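PDB 4X3N: calcium-regulated actin-bundling protein from Dictyostelium discoideum, which binds and bundles actin filaments under the control of calcium, and may help build and remodel the filopodia and pseudopodia of moving cells. Local coordinates for residues N51-E56 / C171-N176; H177-H180 / A186-A189; R198-E203 / A226-G231. All blocks are in the same frame, centred on the assembly; numbering follows the deposited sequence.

All three contacts rest on polar side chains, and none lies wholly in the core. Interactions 1 and 3 are partly buried, each with a tyrosine as its buried member; the first joins two helices, the other a helix and a turn. Interaction 2 is a surface contact of two residues, between a linker and a helix. Interactions 1 and 2 adjoin in sequence, their centres 16 Å apart, and the linker 177-180 leads into helix 181-211, which serves both interaction 2 and interaction 3. Chemistry changes along the way: an arginine shared between a helix carbonyl, a carboxylate and an aromatic face, then a bare bidentate ion pair, then a tyrosine-aspartate hydrogen bond beside isoleucine.

Interaction 1: residues N51-E56 / C171-N176; sequences NAYWAE and CTRSMN
Arg173 carries the contact from the side of helix 167-174, reaching across to the last turns of helix 42-57. At its root, Arg173 CB lies 3.9 Å from Ala52 CB, where the two segments come nearest. From there the chain, extended from CG to NE, reaches across to Glu56. Arg173 CD passes over one face of the Tyr53 ring, a CH-pi contact 4.0 Å from the ring centroid and offset toward the rim. Further out, Tyr53 CE1 sits over the centre of the guanidinium, 3.3 Å from Arg173 CZ; the two planes are 30° apart, so the fit is close but not parallel.

The terminal nitrogens then work at the edge. Arg173 NH1 bonds Ala52 O (2.8 Å, 157° at the hydrogen), near the guanidinium plane. In a regular helix that carbonyl would accept from Glu56 N; here helix 42-57 is kinked and Glu56 N makes no such bond, so the arginine takes up a carbonyl left over at the kink. Arg173 NH1 also meets Glu56 OE1 at 2.9 Å, on the syn side but tilted from the carboxylate plane, while Arg173 NH2 bonds Glu56 OE2 at 2.9 Å from above that plane. The salt bridge is thus end-on and two-pronged, with a weak further bond from NH1 to OE2, but twisted, carboxylate and guanidinium standing 64° apart. NE is engaged by Asp169, whose OD2 also bonds Tyr53 OH, so arginine and tyrosine are held by one acidic group.

Around Tyr53 and Arg173, Phe49 and Phe164 meet the tyrosine ring and Phe170 touches both Ala52 and Tyr53. Ser174 and Met175, where the chain leaves helical geometry, lean on Phe33, so the end of helix 167-174 lies between helices 42-57 and 28-38.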
loop_
_atom_site.group_PDB
_atom_site.type_symbol
_atom_site.label_atom_id
_atom_site.label_comp_id
_atom_site.label_asym_id
_atom_site.label_seq_id
_atom_site.Cartn_x
_atom_site.Cartn_y
_atom_site.Cartn_z
ATOM N N ASN A 51 13.489 -8.554 -26.418
ATOM C CA ASN A 51 14.319 -7.817 -27.359
ATOM C C ASN A 51 15.788 -7.772 -26.983
ATOM O O ASN A 51 16.616 -7.835 -27.854
ATOM C CB ASN A 51 13.881 -6.366 -27.488
ATOM C CG ASN A 51 12.641 -6.219 -28.356
ATOM O OD1 ASN A 51 12.333 -7.086 -29.160
ATOM N ND2 ASN A 51 11.950 -5.112 -28.202
ATOM N N ALA A 52 16.090 -7.579 -25.706
ATOM C CA ALA A 52 17.453 -7.396 -25.280
ATOM C C ALA A 52 18.223 -8.742 -25.339
ATOM O O ALA A 52 19.403 -8.799 -25.676
ATOM C CB ALA A 52 17.512 -6.847 -23.873
ATOM N N TYR A 53 17.542 -9.812 -25.014
ATOM C CA TYR A 53 18.226 -11.067 -24.839
ATOM C C TYR A 53 17.786 -12.107 -25.873
ATOM O O TYR A 53 17.937 -13.317 -25.656
ATOM C CB TYR A 53 17.982 -11.566 -23.423
ATOM C CG TYR A 53 18.801 -10.882 -22.393
ATOM C CD1 TYR A 53 20.155 -11.140 -22.263
ATOM C CD2 TYR A 53 18.218 -9.934 -21.539
ATOM C CE1 TYR A 53 20.904 -10.457 -21.319
ATOM C CE2 TYR A 53 18.933 -9.280 -20.568
ATOM C CZ TYR A 53 20.289 -9.527 -20.449
ATOM O OH TYR A 53 21.023 -8.800 -19.542
ATOM N N TRP A 54 17.252 -11.667 -27.003
ATOM C CA TRP A 54 16.682 -12.606 -27.966
ATOM C C TRP A 54 17.718 -13.703 -28.383
ATOM O O TRP A 54 17.359 -14.882 -28.516
ATOM C CB TRP A 54 16.131 -11.839 -29.215
ATOM C CG TRP A 54 15.248 -12.691 -30.039
ATOM C CD1 TRP A 54 15.505 -13.182 -31.310
ATOM C CD2 TRP A 54 13.987 -13.214 -29.655
ATOM N NE1 TRP A 54 14.479 -13.981 -31.701
ATOM C CE2 TRP A 54 13.525 -14.007 -30.711
ATOM C CE3 TRP A 54 13.223 -13.132 -28.488
ATOM C CZ2 TRP A 54 12.317 -14.679 -30.656
ATOM C CZ3 TRP A 54 12.005 -13.792 -28.440
ATOM C CH2 TRP A 54 11.559 -14.549 -29.504
ATOM N N ALA A 55 18.987 -13.325 -28.534
ATOM C CA ALA A 55 19.996 -14.256 -29.052
ATOM C C ALA A 55 20.121 -15.378 -28.066
ATOM O O ALA A 55 20.270 -16.519 -28.461
ATOM C CB ALA A 55 21.340 -13.594 -29.263
ATOM N N GLU A 56 20.000 -15.057 -26.792
ATOM C CA GLU A 56 20.178 -16.030 -25.742
ATOM C C GLU A 56 18.950 -16.721 -25.269
ATOM O O GLU A 56 19.039 -17.801 -24.684
ATOM C CB GLU A 56 20.783 -15.330 -24.523
ATOM C CG GLU A 56 22.164 -14.719 -24.708
ATOM C CD GLU A 56 22.143 -13.346 -25.338
ATOM O OE1 GLU A 56 21.066 -12.738 -25.550
ATOM O OE2 GLU A 56 23.250 -12.836 -25.560
ATOM N N CYS A 171 20.375 -3.052 -19.023
ATOM C CA CYS A 171 20.249 -1.620 -19.308
ATOM C C CYS A 171 21.143 -1.219 -20.509
ATOM O O CYS A 171 20.743 -0.464 -21.438
ATOM C CB CYS A 171 20.582 -0.809 -18.046
ATOM S SG CYS A 171 19.395 -0.992 -16.691
ATOM N N THR A 172 22.335 -1.803 -20.539
ATOM C CA THR A 172 23.254 -1.571 -21.653
ATOM C C THR A 172 22.655 -2.021 -22.915
ATOM O O THR A 172 22.764 -1.350 -23.897
ATOM C CB THR A 172 24.529 -2.389 -21.470
ATOM O OG1 THR A 172 25.239 -1.892 -20.313
ATOM C CG2 THR A 172 25.414 -2.352 -22.723
ATOM N N ARG A 173 22.047 -3.207 -22.914
ATOM C CA ARG A 173 21.385 -3.737 -24.067
ATOM C C ARG A 173 20.127 -2.972 -24.474
ATOM O O ARG A 173 19.840 -2.861 -25.673
ATOM C CB ARG A 173 20.991 -5.194 -23.871
ATOM C CG ARG A 173 22.157 -6.163 -23.867
ATOM C CD ARG A 173 21.662 -7.540 -23.508
ATOM N NE ARG A 173 22.700 -8.591 -23.334
ATOM C CZ ARG A 173 22.717 -9.744 -24.031
ATOM N NH1 ARG A 173 21.848 -10.042 -24.999
ATOM N NH2 ARG A 173 23.616 -10.625 -23.742
ATOM N N SER A 174 19.377 -2.469 -23.515
ATOM C CA SER A 174 18.025 -1.962 -23.830
ATOM C C SER A 174 17.911 -0.452 -23.937
ATOM O O SER A 174 17.017 0.044 -24.656
ATOM C CB SER A 174 17.015 -2.434 -22.737
ATOM O OG SER A 174 15.609 -2.075 -23.088
ATOM N N MET A 175 18.765 0.275 -23.226
ATOM C CA MET A 175 18.764 1.753 -23.277
ATOM C C MET A 175 18.983 2.319 -24.681
ATOM O O MET A 175 19.694 1.746 -25.497
ATOM C CB MET A 175 19.767 2.331 -22.323
ATOM C CG MET A 175 19.326 2.189 -20.891
ATOM S SD MET A 175 20.537 2.787 -19.717
ATOM C CE MET A 175 20.177 4.536 -19.941
ATOM N N ASN A 176 18.280 3.407 -24.987
ATOM C CA ASN A 176 18.333 4.026 -26.329
ATOM C C ASN A 176 17.964 3.134 -27.527
ATOM O O ASN A 176 18.533 3.249 -28.619
ATOM C CB ASN A 176 19.723 4.614 -26.562
ATOM C CG ASN A 176 20.158 5.515 -25.435
ATOM O OD1 ASN A 176 21.260 5.385 -24.922
ATOM N ND2 ASN A 176 19.283 6.419 -25.028
#

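Interaction 2: residues H177-H180 / A186-A189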
loop_
_atom_site.group_PDB
_atom_site.type_symbol
_atom_site.label_atom_id
_atom_site.label_comp_id
_atom_site.label_asym_id
_atom_site.label_seq_id
_atom_site.Cartn_x
_atom_site.Cartn_y
_atom_site.Cartn_z
ATOM N N HIS A 177 17.035 2.216 -27.303
ATOM C CA HIS A 177 16.448 1.452 -28.381
ATOM C C HIS A 177 14.984 1.714 -28.261
ATOM O O HIS A 177 14.293 1.014 -27.541
ATOM C CB HIS A 177 16.801 -0.003 -28.242
ATOM C CG HIS A 177 18.269 -0.238 -28.331
ATOM N ND1 HIS A 177 18.963 -0.170 -29.523
ATOM C CD2 HIS A 177 19.192 -0.476 -27.373
ATOM C CE1 HIS A 177 20.244 -0.399 -29.301
ATOM N NE2 HIS A 177 20.409 -0.596 -28.008
ATOM N N ASP A 178 14.541 2.782 -28.916
ATOM C CA ASP A 178 13.158 3.186 -28.842
ATOM C C ASP A 178 12.308 2.277 -29.712
ATOM O O ASP A 178 12.743 1.751 -30.710
ATOM C CB ASP A 178 12.986 4.666 -29.213
ATOM C CG ASP A 178 13.514 5.618 -28.108
ATOM O OD1 ASP A 178 14.070 5.170 -27.066
ATOM O OD2 ASP A 178 13.352 6.840 -28.273
ATOM N N GLU A 179 11.087 2.064 -29.254
ATOM C CA GLU A 179 10.113 1.250 -29.954
ATOM C C GLU A 179 9.909 1.911 -31.286
ATOM O O GLU A 179 9.609 3.099 -31.333
ATOM C CB GLU A 179 8.774 1.247 -29.184
ATOM C CG GLU A 179 7.816 0.111 -29.570
ATOM C CD GLU A 179 6.523 0.154 -28.803
ATOM O OE1 GLU A 179 6.250 1.175 -28.167
ATOM O OE2 GLU A 179 5.740 -0.815 -28.830
ATOM N N HIS A 180 10.009 1.158 -32.360
ATOM C CA HIS A 180 9.708 1.740 -33.666
ATOM C C HIS A 180 8.243 1.988 -33.828
ATOM O O HIS A 180 7.446 1.242 -33.295
ATOM C CB HIS A 180 10.147 0.811 -34.774
ATOM C CG HIS A 180 11.615 0.551 -34.768
ATOM N ND1 HIS A 180 12.151 -0.715 -34.636
ATOM C CD2 HIS A 180 12.662 1.402 -34.815
ATOM C CE1 HIS A 180 13.466 -0.637 -34.650
ATOM N NE2 HIS A 180 13.800 0.639 -34.742
ATOM N N ALA A 186 1.270 -1.574 -34.044
ATOM C CA ALA A 186 0.810 -2.909 -33.970
ATOM C C ALA A 186 0.481 -3.291 -32.524
ATOM O O ALA A 186 -0.538 -3.939 -32.274
ATOM C CB ALA A 186 1.898 -3.841 -34.541
ATOM N N ARG A 187 1.318 -2.877 -31.557
ATOM C CA ARG A 187 0.996 -3.139 -30.137
ATOM C C ARG A 187 -0.383 -2.502 -29.761
ATOM O O ARG A 187 -1.248 -3.105 -29.150
ATOM C CB ARG A 187 2.066 -2.518 -29.236
ATOM C CG ARG A 187 1.736 -2.696 -27.766
ATOM C CD ARG A 187 2.891 -2.377 -26.839
ATOM N NE ARG A 187 3.531 -1.096 -27.071
ATOM C CZ ARG A 187 3.045 0.075 -26.654
ATOM N NH1 ARG A 187 1.867 0.197 -26.065
ATOM N NH2 ARG A 187 3.743 1.148 -26.868
ATOM N N LEU A 188 -0.558 -1.264 -30.137
ATOM C CA LEU A 188 -1.804 -0.579 -29.828
ATOM C C LEU A 188 -2.978 -1.145 -30.577
ATOM O O LEU A 188 -4.089 -1.138 -30.051
ATOM C CB LEU A 188 -1.693 0.922 -30.128
ATOM C CG LEU A 188 -0.663 1.646 -29.277
ATOM C CD1 LEU A 188 -0.468 3.092 -29.772
ATOM C CD2 LEU A 188 -1.103 1.603 -27.837
ATOM N N ALA A 189 -2.770 -1.643 -31.786
ATOM C CA ALA A 189 -3.846 -2.343 -32.443
ATOM C C ALA A 189 -4.253 -3.613 -31.682
ATOM O O ALA A 189 -5.432 -3.973 -31.564
ATOM C CB ALA A 189 -3.436 -2.693 -33.864
#
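Glu179 OE1 accepts from Arg187 NH2 at 2.8 Å, with the nitrogen, hydrogen and oxygen almost in line (174°). This is one half of a side-on bidentate salt bridge, joining the linker that enters helix 181-211 to the second turn of that same helix. The other half runs from Arg187 NE to Glu179 OE2, also 2.8 Å and nearly as straight. Each oxygen uses its syn lone pair, the side facing its partner oxygen, and the carboxylate and guanidinium are nearly coplanar, 16° apart. Two straight bonds between two flat groups fix the rotation of the carboxylate and the guanidinium against each other.

The backbones stay well apart, so both side chains have to reach. Glu179 is stretched out beyond CG, with CG opposite the backbone N. Arg187 CG is likewise opposite its backbone N, but the chain folds at chi3, a bend that brings NE and NH2 together to face the glutamate.

An alanine in place of Arg187 would probably leave the Glu179 carboxylate without its countercharge and free to turn at the surface. The residue between this glutamate and the helix, His180, takes the N-cap position and stacks its ring on Tyr255, the last residue of helix 232-255. Ala186, beside the arginine in sequence, packs instead on Ala247, Val248 and Ala251 of helix 232-255, while Arg187 turns to the linker. The fit is closest in plane at the outer bond: Glu179 OE1 lies only 1° out of the Arg187 guanidinium plane.

Interaction 3: residues R198-E203 / A226-G231; sequences RAYEEE and AQIDSG
Tyr200 OH donates to Asp229 OD1 at 2.5 Å, a short bond that links the long helix 181-211 to the turn between helices 220-227 and 232-255, within the F-actin-bundling C-terminal family region. The carboxylate offers its syn lone pair, and OD1 lies at the edge of the phenol ring, near its plane. Beside this bond, Ile228 approaches the ring obliquely, CG1 4.0 Å from Tyr200 CE1. Ile228 CD1 goes on to touch Glu203 CG at 4.1 Å, one helical turn further along, so Ile228 touches both tyrosine and glutamate.

What sets these groups in place lies just behind them. Turning CG of Tyr200 away from its backbone N (chi1 167°) swings the hydroxyl out to the other segment. Asp229 sits in a 3-10 turn, which is tied down by Ser230 OG bonding to Gln227 O in the carbonyl plane, at 2.8 Å. Lys234 of helix 232-255 touches both Tyr200 and Asp229, Leu237 adds to the tyrosine's packing, and Glu203 has its own salt-bridge partner in Arg206. Lys204 adds a weak bond to Tyr200 OH.

A short hydroxyl-carboxylate bond beside Ile228 suggests that the aspartate's negative charge probably polarises the phenol while the bond ties the turn to the long helix.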
loop_
_atom_site.group_PDB
_atom_site.type_symbol
_atom_site.label_atom_id
_atom_site.label_comp_id
_atom_site.label_asym_id
_atom_site.label_seq_id
_atom_site.Cartn_x
_atom_site.Cartn_y
_atom_site.Cartn_z
ATOM N N ARG A 198 -13.192 -6.977 -24.213
ATOM C CA ARG A 198 -13.912 -6.549 -22.961
ATOM C C ARG A 198 -15.336 -6.108 -23.282
ATOM O O ARG A 198 -16.239 -6.517 -22.637
ATOM C CB ARG A 198 -13.168 -5.439 -22.215
ATOM C CG ARG A 198 -13.942 -4.695 -21.097
ATOM C CD ARG A 198 -13.048 -3.758 -20.269
ATOM N NE ARG A 198 -11.818 -4.434 -19.890
ATOM C CZ ARG A 198 -10.808 -3.887 -19.207
ATOM N NH1 ARG A 198 -10.852 -2.627 -18.815
ATOM N NH2 ARG A 198 -9.751 -4.622 -18.900
ATOM N N ALA A 199 -15.502 -5.207 -24.236
ATOM C CA ALA A 199 -16.826 -4.740 -24.626
ATOM C C ALA A 199 -17.744 -5.943 -24.952
ATOM O O ALA A 199 -18.857 -6.028 -24.437
ATOM C CB ALA A 199 -16.715 -3.837 -25.850
ATOM N N TYR A 200 -17.273 -6.869 -25.780
ATOM C CA TYR A 200 -18.040 -8.086 -26.136
ATOM C C TYR A 200 -18.362 -9.018 -24.965
ATOM O O TYR A 200 -19.512 -9.429 -24.764
ATOM C CB TYR A 200 -17.317 -8.849 -27.235
ATOM C CG TYR A 200 -17.817 -10.271 -27.505
ATOM C CD1 TYR A 200 -18.960 -10.512 -28.281
ATOM C CD2 TYR A 200 -17.087 -11.361 -27.081
ATOM C CE1 TYR A 200 -19.373 -11.797 -28.566
ATOM C CE2 TYR A 200 -17.481 -12.660 -27.369
ATOM C CZ TYR A 200 -18.620 -12.872 -28.103
ATOM O OH TYR A 200 -18.998 -14.170 -28.336
ATOM N N GLU A 201 -17.368 -9.318 -24.152
ATOM C CA GLU A 201 -17.611 -10.178 -22.993
ATOM C C GLU A 201 -18.423 -9.472 -21.943
ATOM O O GLU A 201 -19.183 -10.109 -21.229
ATOM C CB GLU A 201 -16.322 -10.685 -22.379
ATOM C CG GLU A 201 -15.521 -11.504 -23.335
ATOM C CD GLU A 201 -15.958 -12.969 -23.483
ATOM O OE1 GLU A 201 -17.017 -13.391 -23.024
ATOM O OE2 GLU A 201 -15.193 -13.683 -24.137
ATOM N N GLU A 202 -18.355 -8.135 -21.851
ATOM C CA GLU A 202 -19.212 -7.489 -20.803
ATOM C C GLU A 202 -20.665 -7.538 -21.186
ATOM O O GLU A 202 -21.561 -7.774 -20.354
ATOM C CB GLU A 202 -18.750 -6.051 -20.495
ATOM C CG GLU A 202 -17.617 -6.053 -19.457
ATOM C CD GLU A 202 -16.927 -4.713 -19.296
ATOM O OE1 GLU A 202 -17.254 -3.805 -20.100
ATOM O OE2 GLU A 202 -16.064 -4.590 -18.380
ATOM N N GLU A 203 -20.919 -7.299 -22.439
ATOM C CA GLU A 203 -22.274 -7.405 -22.909
ATOM C C GLU A 203 -22.839 -8.844 -22.829
ATOM O O GLU A 203 -23.988 -9.030 -22.600
ATOM C CB GLU A 203 -22.294 -7.002 -24.351
ATOM C CG GLU A 203 -23.596 -7.272 -25.082
ATOM C CD GLU A 203 -24.706 -6.370 -24.613
ATOM O OE1 GLU A 203 -24.543 -5.638 -23.609
ATOM O OE2 GLU A 203 -25.790 -6.425 -25.227
ATOM N N ALA A 226 -28.323 -15.342 -27.537
ATOM C CA ALA A 226 -28.247 -16.365 -28.566
ATOM C C ALA A 226 -27.740 -15.788 -29.858
ATOM O O ALA A 226 -27.059 -16.458 -30.606
ATOM C CB ALA A 226 -29.623 -17.005 -28.786
ATOM N N GLN A 227 -28.072 -14.538 -30.136
ATOM C CA GLN A 227 -27.700 -13.940 -31.410
ATOM C C GLN A 227 -26.346 -13.174 -31.386
ATOM O O GLN A 227 -25.884 -12.655 -32.415
ATOM C CB GLN A 227 -28.827 -13.016 -31.847
ATOM C CG GLN A 227 -28.835 -12.756 -33.349
ATOM C CD GLN A 227 -29.182 -13.996 -34.174
ATOM O OE1 GLN A 227 -30.355 -14.329 -34.338
ATOM N NE2 GLN A 227 -28.168 -14.665 -34.717
ATOM N N ILE A 228 -25.695 -13.165 -30.223
ATOM C CA ILE A 228 -24.665 -12.169 -29.927
ATOM C C ILE A 228 -23.557 -12.081 -30.937
ATOM O O ILE A 228 -23.047 -10.992 -31.195
ATOM C CB ILE A 228 -24.036 -12.373 -28.531
ATOM C CG1 ILE A 228 -23.258 -11.136 -28.140
ATOM C CG2 ILE A 228 -23.138 -13.609 -28.505
ATOM C CD1 ILE A 228 -22.972 -11.051 -26.679
ATOM N N ASP A 229 -23.171 -13.192 -31.527
ATOM C CA ASP A 229 -22.056 -13.147 -32.453
ATOM C C ASP A 229 -22.379 -12.663 -33.860
ATOM O O ASP A 229 -21.529 -12.672 -34.718
ATOM C CB ASP A 229 -21.398 -14.493 -32.508
ATOM C CG ASP A 229 -20.771 -14.845 -31.212
ATOM O OD1 ASP A 229 -20.361 -13.930 -30.454
ATOM O OD2 ASP A 229 -20.681 -16.047 -30.936
ATOM N N SER A 230 -23.604 -12.225 -34.089
ATOM C CA SER A 230 -23.897 -11.529 -35.314
ATOM C C SER A 230 -24.288 -10.105 -34.907
ATOM O O SER A 230 -24.821 -9.341 -35.690
ATOM C CB SER A 230 -25.020 -12.288 -36.068
ATOM O OG SER A 230 -26.141 -12.526 -35.216
ATOM N N GLY A 231 -23.990 -9.739 -33.665
ATOM C CA GLY A 231 -24.277 -8.389 -33.164
ATOM C C GLY A 231 -23.149 -7.406 -33.416
ATOM O O GLY A 231 -22.130 -7.741 -33.973
#